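Local structure of possible galactose mutarotase (Streptomyces platensis subsp. rosaceus, 4RNL) at residues T104-R109 with G114-F119; L135-V138 with G142-G145; V82-N87 with G148-R153. The protein is of unknown function but may interconvert the alpha and beta anomers of galactose, as enzymes of the aldose 1-epimerase family do. All blocks are in the same frame, centred on the assembly; numbering follows the deposited sequence.

In the fold
From the N terminus, residues 82-87 leave strand 81-82 at the edge of the seven-stranded sheet and open contact 3, which closes only when the chain reaches 148-153. Contacts 1 and 2 are both nested in that loop and follow one another in series: 104-109 meets 114-119 around the short strand 111-112, and 135-138 on strand 132-139 then meets 142-145 in the connection to strand 150-159. Contact 3 thus ties the seven-stranded sheet to the nine-stranded one. The contacts also touch one another: Glu144 OE2 accepts from Gly117 N, Phe119 N bonds Gly83 O, and Arg137 N bonds Val152 O between neighbouring strands.

Contact 1. Residues T104-R109 with G114-F119; sequences TPNNGR and GGPGGF
Thr104 keeps OG1 beside its backbone N (chi1 -62°), which leaves CG2 anti to that N and facing Pro116, while Asn106, whose CG stands between its own N and carbonyl carbon (chi1 65°), lays CB against the same ring and turns its amide towards Gly115. The contact joins two loops of the beta-rich galactose mutarotase fold, one on each side of strand 111-112, and the second loop contains a type I beta turn from Gly115 to Gly118. The turn is closed by the backbone bond from Gly118 N to Gly115 O, 3.0 Å long. Proline suits the second position of such a turn because its ring already restricts phi, and the same ring offers carbon atoms for packing. Thr104 CG2 lies 3.8 Å from Pro116 CG, and Asn106 CB touches the same CG at 3.9 Å, so two side chains share one ring atom through van der Waals contact. Gly115, at a phi of 97°, adopts a backbone shape easily reached by glycine, and without a side chain it lets the amide of Asn106 approach its main chain. On the other loop, Asn106 and Asn107 form a classic beta bulge. The amide oxygen of Asn106 is not spent on the contact: OD1 accepts from the backbone N of Leu112, an anchor that helps fix the rotation of the group. Glu144, from a later loop, packs against both Thr104 and Pro116. The amide meets the turn by packing alone, Asn106 ND2 resting 3.6 Å from Gly115 C.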
ATOM      1  N   THR A 104      19.837  -5.139  -4.431  1.00 17.92           N
ATOM      2  CA  THR A 104      20.462  -3.821  -4.350  1.00 16.88           C
ATOM      3  C   THR A 104      20.150  -3.193  -2.996  1.00 15.17           C
ATOM      4  O   THR A 104      18.982  -3.095  -2.608  1.00 13.99           O
ATOM      5  CB  THR A 104      19.935  -2.898  -5.451  1.00 18.88           C
ATOM      6  OG1 THR A 104      20.271  -3.456  -6.726  1.00 17.75           O
ATOM      7  CG2 THR A 104      20.545  -1.491  -5.329  1.00 14.36           C
ATOM      8  N   PRO A 105      21.191  -2.768  -2.266  1.00 17.10           N
ATOM      9  CA  PRO A 105      20.933  -2.147  -0.963  1.00 14.81           C
ATOM     10  C   PRO A 105      20.488  -0.699  -1.135  1.00 17.03           C
ATOM     11  O   PRO A 105      21.332   0.199  -1.160  1.00 25.45           O
ATOM     12  CB  PRO A 105      22.297  -2.214  -0.267  1.00 18.32           C
ATOM     13  CG  PRO A 105      23.299  -2.180  -1.400  1.00 26.35           C
ATOM     14  CD  PRO A 105      22.630  -2.862  -2.578  1.00 20.27           C
ATOM     15  N   ASN A 106      19.183  -0.477  -1.259  1.00 15.96           N
ATOM     16  CA  ASN A 106      18.658   0.875  -1.461  1.00 15.24           C
ATOM     17  C   ASN A 106      18.177   1.543  -0.171  1.00 17.76           C
ATOM     18  O   ASN A 106      17.693   2.675  -0.190  1.00 18.28           O
ATOM     19  CB  ASN A 106      17.535   0.870  -2.507  1.00 14.41           C
ATOM     20  CG  ASN A 106      16.315   0.099  -2.050  1.00 16.16           C
ATOM     21  OD1 ASN A 106      16.429  -0.863  -1.288  1.00 16.37           O
ATOM     22  ND2 ASN A 106      15.135   0.527  -2.499  1.00 11.02           N
ATOM     23  N   ASN A 107      18.319   0.848   0.951  1.00 14.68           N
ATOM     24  CA  ASN A 107      17.911   1.393   2.245  1.00 18.64           C
ATOM     25  C   ASN A 107      18.984   1.086   3.280  1.00 21.88           C
ATOM     26  O   ASN A 107      18.859   0.137   4.060  1.00 20.24           O
ATOM     27  CB  ASN A 107      16.553   0.804   2.647  1.00 19.03           C
ATOM     28  CG  ASN A 107      16.072   1.282   4.012  1.00 27.65           C
ATOM     29  OD1 ASN A 107      15.644   0.480   4.841  1.00 30.86           O
ATOM     30  ND2 ASN A 107      16.140   2.583   4.247  1.00 25.73           N
ATOM     31  N   GLY A 108      20.050   1.884   3.280  1.00 19.19           N
ATOM     32  CA  GLY A 108      21.231   1.537   4.053  1.00 20.79           C
ATOM     33  C   GLY A 108      21.743   0.194   3.565  1.00 25.80           C
ATOM     34  O   GLY A 108      21.989   0.016   2.373  1.00 26.67           O
ATOM     35  N   ARG A 109      21.879  -0.765   4.475  1.00 22.87           N
ATOM     36  CA  ARG A 109      22.393  -2.077   4.102  1.00 22.22           C
ATOM     37  C   ARG A 109      21.300  -2.977   3.551  1.00 20.08           C
ATOM     38  O   ARG A 109      21.588  -4.049   3.014  1.00 17.36           O
ATOM     39  CB  ARG A 109      23.047  -2.757   5.309  1.00 22.98           C
ATOM     40  CG  ARG A 109      24.378  -2.150   5.711  1.00 27.59           C
ATOM     41  CD  ARG A 109      24.884  -2.746   7.013  1.00 46.20           C
ATOM     42  NE  ARG A 109      25.361  -1.702   7.918  1.00 57.30           N
ATOM     43  CZ  ARG A 109      26.606  -1.601   8.370  1.00 61.88           C
ATOM     44  NH1 ARG A 109      27.520  -2.494   8.019  1.00 64.74           N
ATOM     45  NH2 ARG A 109      26.932  -0.607   9.185  1.00 62.71           N
ATOM     46  N   GLY A 114      11.304  -3.636  -2.923  1.00 13.45           N
ATOM     47  CA  GLY A 114      11.590  -4.191  -4.228  1.00  8.98           C
ATOM     48  C   GLY A 114      12.759  -3.574  -4.975  1.00  9.45           C
ATOM     49  O   GLY A 114      13.033  -3.962  -6.107  1.00 12.82           O
ATOM     50  N   GLY A 115      13.454  -2.619  -4.362  1.00 11.74           N
ATOM     51  CA  GLY A 115      14.648  -2.061  -4.980  1.00 11.57           C
ATOM     52  C   GLY A 115      14.387  -0.769  -5.732  1.00 13.57           C
ATOM     53  O   GLY A 115      13.239  -0.346  -5.852  1.00 13.16           O
ATOM     54  N   PRO A 116      15.451  -0.133  -6.241  1.00 11.48           N
ATOM     55  CA  PRO A 116      15.307   1.156  -6.929  1.00 11.71           C
ATOM     56  C   PRO A 116      14.348   1.082  -8.105  1.00 15.78           C
ATOM     57  O   PRO A 116      13.595   2.036  -8.323  1.00 20.76           O
ATOM     58  CB  PRO A 116      16.729   1.449  -7.422  1.00 18.62           C
ATOM     59  CG  PRO A 116      17.610   0.739  -6.421  1.00 19.64           C
ATOM     60  CD  PRO A 116      16.865  -0.533  -6.103  1.00 15.52           C
ATOM     61  N   GLY A 117      14.382  -0.019  -8.851  1.00 15.18           N
ATOM     62  CA  GLY A 117      13.444  -0.227  -9.945  1.00 17.23           C
ATOM     63  C   GLY A 117      12.294  -1.160  -9.586  1.00 13.61           C
ATOM     64  O   GLY A 117      11.847  -1.956 -10.418  1.00 14.63           O
ATOM     65  N   GLY A 118      11.806  -1.063  -8.350  1.00 12.28           N
ATOM     66  CA  GLY A 118      10.652  -1.837  -7.919  1.00 11.95           C
ATOM     67  C   GLY A 118       9.377  -1.532  -8.698  1.00 16.54           C
ATOM     68  O   GLY A 118       9.357  -0.648  -9.577  1.00 13.61           O
ATOM     69  N   PHE A 119       8.303  -2.247  -8.354  1.00  7.96           N
ATOM     70  CA  PHE A 119       7.039  -2.189  -9.095  1.00  8.59           C
ATOM     71  C   PHE A 119       6.437  -0.781  -9.098  1.00 15.76           C
ATOM     72  O   PHE A 119       5.655  -0.437  -9.982  1.00 11.39           O
ATOM     73  CB  PHE A 119       6.009  -3.169  -8.502  1.00 11.59           C
ATOM     74  CG  PHE A 119       6.308  -4.647  -8.754  1.00 10.45           C
ATOM     75  CD1 PHE A 119       7.477  -5.062  -9.381  1.00 14.88           C
ATOM     76  CD2 PHE A 119       5.381  -5.614  -8.367  1.00 12.93           C
ATOM     77  CE1 PHE A 119       7.721  -6.431  -9.613  1.00 13.71           C
ATOM     78  CE2 PHE A 119       5.619  -6.976  -8.581  1.00 15.25           C
ATOM     79  CZ  PHE A 119       6.792  -7.381  -9.209  1.00 14.48           C
TER

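Contact 2. Residues L135-V138 with G142-G145; sequences LHRV and GEEG
Arg137 and Glu143 reach for each other from opposite directions with stretched side chains. In Arg137, CG is anti to the backbone N and the chain stays extended as far as NE; only the last turn, a chi4 of -91°, swings the guanidinium plane across the line of the chain. Glu143 repeats the pattern: it is drawn out beyond CG, and a chi3 of -89° rotates the carboxylate to match. The two flat groups consequently lie only 18° from coplanar, and they meet end-on. Arg137 NH1 donates to Glu143 OE2 at 2.9 Å, and Arg137 NH2 donates to Glu143 OE1 at 2.8 Å. Both bonds are nearly straight, both acceptors lie close to the guanidinium plane, and each oxygen uses its syn lone pair, the one on the side of its twin. Opposite charges add to the hydrogen bonds, and rotation of either group is restrained. Glu143 OE2 is also bonded to Ser139 OG, which further steadies the carboxylate, while the arginine chain touches Val122 and Trp124. Length suits both residues, since a long arginine on the strand and a glutamate in the loop can span the distance between their backbones. The loop holds Glu143 in a tight turn closed by Gly145 N to Gly142 O, 2.8 Å apart, and the positive phi values of these two glycines are easily adopted without a side chain. The whole is a bidentate salt bridge joining a strand to the long loop of its own beta hairpin, here between antiparallel strands 132-139 and 150-159 on the surface of a galactose mutarotase-like beta fold.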
ATOM      1  N   LEU A 135      -4.204  -3.920 -14.132  1.00 10.17           N
ATOM      2  CA  LEU A 135      -2.820  -3.700 -14.543  1.00 11.80           C
ATOM      3  C   LEU A 135      -2.105  -5.040 -14.662  1.00 14.25           C
ATOM      4  O   LEU A 135      -2.335  -5.953 -13.867  1.00 12.93           O
ATOM      5  CB  LEU A 135      -2.089  -2.821 -13.524  1.00  9.70           C
ATOM      6  CG  LEU A 135      -2.744  -1.461 -13.299  1.00 11.72           C
ATOM      7  CD1 LEU A 135      -1.860  -0.590 -12.440  1.00 14.64           C
ATOM      8  CD2 LEU A 135      -3.031  -0.785 -14.616  1.00 15.70           C
ATOM      9  N   HIS A 136      -1.236  -5.160 -15.656  1.00 11.05           N
ATOM     10  CA  HIS A 136      -0.537  -6.422 -15.897  1.00 14.50           C
ATOM     11  C   HIS A 136       0.903  -6.155 -16.286  1.00 16.76           C
ATOM     12  O   HIS A 136       1.167  -5.310 -17.132  1.00 13.29           O
ATOM     13  CB  HIS A 136      -1.224  -7.198 -17.021  1.00 14.98           C
ATOM     14  CG  HIS A 136      -0.497  -8.443 -17.428  1.00 18.83           C
ATOM     15  ND1 HIS A 136      -0.261  -8.772 -18.745  1.00 21.66           N
ATOM     16  CD2 HIS A 136       0.042  -9.445 -16.687  1.00 15.25           C
ATOM     17  CE1 HIS A 136       0.397  -9.919 -18.802  1.00 24.11           C
ATOM     18  NE2 HIS A 136       0.586 -10.350 -17.565  1.00 22.61           N
ATOM     19  N   ARG A 137       1.837  -6.887 -15.681  1.00 13.71           N
ATOM     20  CA  ARG A 137       3.241  -6.781 -16.071  1.00 12.01           C
ATOM     21  C   ARG A 137       3.992  -8.020 -15.632  1.00 15.29           C
ATOM     22  O   ARG A 137       3.802  -8.502 -14.518  1.00 15.17           O
ATOM     23  CB  ARG A 137       3.885  -5.544 -15.428  1.00 11.99           C
ATOM     24  CG  ARG A 137       5.346  -5.333 -15.808  1.00 16.28           C
ATOM     25  CD  ARG A 137       5.943  -4.157 -15.038  1.00 16.28           C
ATOM     26  NE  ARG A 137       7.341  -3.922 -15.388  1.00 15.88           N
ATOM     27  CZ  ARG A 137       8.370  -4.468 -14.745  1.00 16.07           C
ATOM     28  NH1 ARG A 137       8.158  -5.287 -13.716  1.00 12.56           N
ATOM     29  NH2 ARG A 137       9.611  -4.192 -15.133  1.00 20.27           N
ATOM     30  N   VAL A 138       4.836  -8.551 -16.512  1.00 12.95           N
ATOM     31  CA  VAL A 138       5.728  -9.628 -16.118  1.00 14.95           C
ATOM     32  C   VAL A 138       7.039  -9.028 -15.636  1.00 15.59           C
ATOM     33  O   VAL A 138       7.672  -8.254 -16.358  1.00 15.39           O
ATOM     34  CB  VAL A 138       6.028 -10.564 -17.282  1.00 19.14           C
ATOM     35  CG1 VAL A 138       6.990 -11.659 -16.830  1.00 17.93           C
ATOM     36  CG2 VAL A 138       4.737 -11.150 -17.833  1.00 17.75           C
ATOM     37  N   GLY A 142      15.343 -12.370 -12.431  1.00 19.70           N
ATOM     38  CA  GLY A 142      16.510 -11.564 -12.110  1.00 18.29           C
ATOM     39  C   GLY A 142      16.232 -10.085 -11.905  1.00 17.50           C
ATOM     40  O   GLY A 142      17.139  -9.337 -11.523  1.00 15.05           O
ATOM     41  N   GLU A 143      15.000  -9.644 -12.155  1.00 13.90           N
ATOM     42  CA  GLU A 143      14.688  -8.225 -11.978  1.00 15.66           C
ATOM     43  C   GLU A 143      14.894  -7.823 -10.531  1.00 14.75           C
ATOM     44  O   GLU A 143      14.290  -8.412  -9.625  1.00 13.30           O
ATOM     45  CB  GLU A 143      13.254  -7.896 -12.404  1.00 16.78           C
ATOM     46  CG  GLU A 143      12.894  -6.433 -12.165  1.00 19.87           C
ATOM     47  CD  GLU A 143      11.645  -6.009 -12.905  1.00 22.18           C
ATOM     48  OE1 GLU A 143      11.772  -5.565 -14.075  1.00 21.49           O
ATOM     49  OE2 GLU A 143      10.542  -6.117 -12.321  1.00 18.18           O
ATOM     50  N   GLU A 144      15.754  -6.825 -10.326  1.00 14.71           N
ATOM     51  CA  GLU A 144      16.168  -6.386  -8.991  1.00 16.90           C
ATOM     52  C   GLU A 144      16.724  -7.527  -8.136  1.00 18.64           C
ATOM     53  O   GLU A 144      16.690  -7.464  -6.907  1.00 15.46           O
ATOM     54  CB  GLU A 144      15.021  -5.683  -8.262  1.00 14.81           C
ATOM     55  CG  GLU A 144      14.665  -4.308  -8.835  1.00 16.67           C
ATOM     56  CD  GLU A 144      15.764  -3.280  -8.620  1.00 23.00           C
ATOM     57  OE1 GLU A 144      16.652  -3.501  -7.760  1.00 18.35           O
ATOM     58  OE2 GLU A 144      15.752  -2.247  -9.320  1.00 28.20           O
ATOM     59  N   GLY A 145      17.239  -8.565  -8.785  1.00 17.94           N
ATOM     60  CA  GLY A 145      17.859  -9.664  -8.062  1.00 17.12           C
ATOM     61  C   GLY A 145      16.930 -10.803  -7.676  1.00 17.93           C
ATOM     62  O   GLY A 145      17.402 -11.842  -7.236  1.00 17.51           O
TER

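Contact 3. Residues V82-N87 with G148-R153; sequences VGRYAN and GALDVR
The carbonyl oxygen of Gly148 is held by two nitrogens of one side chain: Arg84 NH1 reaches Gly148 O at 3.0 Å and Arg84 NH2 reaches it at 3.1 Å. In this buried part of the galactose mutarotase fold, the bond pair links the loop after strand 81-82, in one antiparallel sheet, to the start of strand 150-159 in another. The oxygen sits at the guanidinium edge, almost in its plane. NH2 approaches nearly along the C=O axis, whereas NH1 is tilted out of the carbonyl plane. Because both share one acceptor, neither hydrogen bond is straight (150° at NH1, 144° at NH2), yet other partners complete the group, since NH2 is also bonded to Ser139 OG and NH1 to Thr175 OG1. Arginine suits this place because its planar head can serve three acceptors that the buried surroundings supply. A bend at chi3 (-60°) turns the head after a straight start from the backbone, which itself follows a cis peptide between Gly83 and Arg84. Leu150 fills the space beside the chain. Its CD2 methyl packs on the methylene carbons, 3.7 Å from Arg84 CG, and the Leu150 side chain also touches Ala169 and Thr171 of the neighbouring strand. Closer to the backbone, Leu150 CB covers one face of the guanidinium, over its centre and 3.8 Å from Arg84 CZ.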
ATOM      1  N   VAL A  82       3.415  -1.687  -4.616  1.00 10.86           N
ATOM      2  CA  VAL A  82       4.779  -1.971  -4.193  1.00  9.34           C
ATOM      3  C   VAL A  82       5.111  -3.444  -4.404  1.00  9.48           C
ATOM      4  O   VAL A  82       4.315  -4.320  -4.061  1.00 11.37           O
ATOM      5  CB  VAL A  82       4.989  -1.607  -2.714  1.00 11.33           C
ATOM      6  CG1 VAL A  82       6.360  -2.062  -2.245  1.00 14.54           C
ATOM      7  CG2 VAL A  82       4.833  -0.106  -2.527  1.00 12.20           C
ATOM      8  N   GLY A  83       6.285  -3.714  -4.975  1.00 11.61           N
ATOM      9  CA  GLY A  83       6.736  -5.084  -5.214  1.00 12.44           C
ATOM     10  C   GLY A  83       8.139  -5.021  -5.795  1.00 12.47           C
ATOM     11  O   GLY A  83       8.605  -3.915  -6.099  1.00  9.56           O
ATOM     12  N   ARG A  84       8.809  -6.161  -5.997  1.00 11.01           N
ATOM     13  CA  ARG A  84       8.248  -7.503  -5.819  1.00 13.39           C
ATOM     14  C   ARG A  84       8.074  -7.881  -4.351  1.00 13.69           C
ATOM     15  O   ARG A  84       7.289  -8.773  -4.014  1.00 12.86           O
ATOM     16  CB  ARG A  84       9.169  -8.535  -6.505  1.00 16.29           C
ATOM     17  CG  ARG A  84       8.603  -9.947  -6.582  1.00 12.15           C
ATOM     18  CD  ARG A  84       9.592 -10.935  -7.199  1.00 13.04           C
ATOM     19  NE  ARG A  84       9.979 -10.584  -8.572  1.00 13.62           N
ATOM     20  CZ  ARG A  84      10.388 -11.482  -9.470  1.00 15.55           C
ATOM     21  NH1 ARG A  84      10.436 -12.770  -9.147  1.00 15.71           N
ATOM     22  NH2 ARG A  84      10.735 -11.103 -10.694  1.00 15.64           N
ATOM     23  N   TYR A  85       8.822  -7.214  -3.477  1.00 10.80           N
ATOM     24  CA  TYR A  85       8.743  -7.504  -2.042  1.00  9.93           C
ATOM     25  C   TYR A  85       8.559  -6.212  -1.256  1.00  9.65           C
ATOM     26  O   TYR A  85       9.454  -5.365  -1.213  1.00 13.17           O
ATOM     27  CB  TYR A  85       9.957  -8.315  -1.525  1.00 10.13           C
ATOM     28  CG  TYR A  85       9.701  -8.792  -0.106  1.00 11.63           C
ATOM     29  CD1 TYR A  85       9.972  -7.971   0.979  1.00 12.41           C
ATOM     30  CD2 TYR A  85       9.124 -10.037   0.138  1.00 14.02           C
ATOM     31  CE1 TYR A  85       9.691  -8.367   2.264  1.00 15.94           C
ATOM     32  CE2 TYR A  85       8.842 -10.453   1.427  1.00 12.51           C
ATOM     33  CZ  TYR A  85       9.127  -9.604   2.486  1.00 14.81           C
ATOM     34  OH  TYR A  85       8.849  -9.987   3.778  1.00 15.95           O
ATOM     35  N   ALA A  86       7.397  -6.065  -0.629  1.00 11.58           N
ATOM     36  CA  ALA A  86       7.087  -4.841   0.109  1.00 12.36           C
ATOM     37  C   ALA A  86       7.791  -4.858   1.455  1.00 12.14           C
ATOM     38  O   ALA A  86       7.877  -5.901   2.112  1.00 16.11           O
ATOM     39  CB  ALA A  86       5.592  -4.686   0.303  1.00 13.50           C
ATOM     40  N   ASN A  87       8.248  -3.683   1.870  1.00 11.15           N
ATOM     41  CA  ASN A  87       9.062  -3.515   3.074  1.00 10.90           C
ATOM     42  C   ASN A  87      10.480  -4.087   2.943  1.00 10.79           C
ATOM     43  O   ASN A  87      11.020  -4.171   1.834  1.00 15.97           O
ATOM     44  CB  ASN A  87       8.342  -4.017   4.331  1.00 14.26           C
ATOM     45  CG  ASN A  87       8.648  -3.165   5.538  1.00 18.17           C
ATOM     46  OD1 ASN A  87       9.602  -3.434   6.260  1.00 21.10           O
ATOM     47  ND2 ASN A  87       7.868  -2.096   5.735  1.00 21.49           N
ATOM     48  N   GLY A 148      13.174 -15.842 -10.980  1.00 16.92           N
ATOM     49  CA  GLY A 148      11.896 -16.226 -11.551  1.00 15.13           C
ATOM     50  C   GLY A 148      11.180 -15.089 -12.246  1.00 14.86           C
ATOM     51  O   GLY A 148      11.166 -13.955 -11.759  1.00 16.55           O
ATOM     52  N   ALA A 149      10.583 -15.391 -13.396  1.00 15.14           N
ATOM     53  CA  ALA A 149       9.708 -14.425 -14.056  1.00 15.56           C
ATOM     54  C   ALA A 149       8.357 -14.452 -13.355  1.00 18.12           C
ATOM     55  O   ALA A 149       7.708 -15.500 -13.284  1.00 19.11           O
ATOM     56  CB  ALA A 149       9.548 -14.777 -15.524  1.00 17.82           C
ATOM     57  N   LEU A 150       7.934 -13.303 -12.838  1.00 13.63           N
ATOM     58  CA  LEU A 150       6.686 -13.211 -12.083  1.00 12.53           C
ATOM     59  C   LEU A 150       5.622 -12.505 -12.920  1.00 14.93           C
ATOM     60  O   LEU A 150       5.755 -11.326 -13.233  1.00 16.03           O
ATOM     61  CB  LEU A 150       6.910 -12.470 -10.760  1.00 12.95           C
ATOM     62  CG  LEU A 150       5.735 -12.481  -9.778  1.00 13.77           C
ATOM     63  CD1 LEU A 150       5.548 -13.875  -9.170  1.00 12.65           C
ATOM     64  CD2 LEU A 150       5.913 -11.432  -8.684  1.00 15.55           C
ATOM     65  N   ASP A 151       4.575 -13.243 -13.280  1.00 14.48           N
ATOM     66  CA  ASP A 151       3.465 -12.724 -14.079  1.00 13.18           C
ATOM     67  C   ASP A 151       2.431 -12.137 -13.125  1.00 12.32           C
ATOM     68  O   ASP A 151       1.754 -12.876 -12.412  1.00 14.64           O
ATOM     69  CB  ASP A 151       2.852 -13.873 -14.886  1.00 14.78           C
ATOM     70  CG  ASP A 151       1.894 -13.395 -15.968  1.00 24.02           C
ATOM     71  OD1 ASP A 151       1.589 -12.194 -16.014  1.00 21.24           O
ATOM     72  OD2 ASP A 151       1.443 -14.227 -16.782  1.00 30.34           O
ATOM     73  N   VAL A 152       2.308 -10.810 -13.101  1.00 12.09           N
ATOM     74  CA  VAL A 152       1.512 -10.137 -12.072  1.00 11.48           C
ATOM     75  C   VAL A 152       0.320  -9.398 -12.653  1.00 13.92           C
ATOM     76  O   VAL A 152       0.450  -8.696 -13.658  1.00 13.82           O
ATOM     77  CB  VAL A 152       2.360  -9.102 -11.288  1.00 16.31           C
ATOM     78  CG1 VAL A 152       1.530  -8.443 -10.173  1.00 12.29           C
ATOM     79  CG2 VAL A 152       3.609  -9.748 -10.720  1.00 15.81           C
ATOM     80  N   ARG A 153      -0.837  -9.549 -12.010  1.00 10.54           N
ATOM     81  CA  ARG A 153      -2.023  -8.779 -12.363  1.00 14.00           C
ATOM     82  C   ARG A 153      -2.598  -8.158 -11.106  1.00 16.40           C
ATOM     83  O   ARG A 153      -2.773  -8.836 -10.095  1.00 19.01           O
ATOM     84  CB  ARG A 153      -3.090  -9.667 -13.015  1.00 15.61           C
ATOM     85  CG  ARG A 153      -2.788 -10.018 -14.446  1.00 22.41           C
ATOM     86  CD  ARG A 153      -3.892 -10.840 -15.075  1.00 25.90           C
ATOM     87  NE  ARG A 153      -3.642 -10.994 -16.507  1.00 32.51           N
ATOM     88  CZ  ARG A 153      -2.777 -11.862 -17.022  1.00 39.36           C
ATOM     89  NH1 ARG A 153      -2.082 -12.662 -16.222  1.00 40.72           N
ATOM     90  NH2 ARG A 153      -2.608 -11.927 -18.336  1.00 41.97           N
TER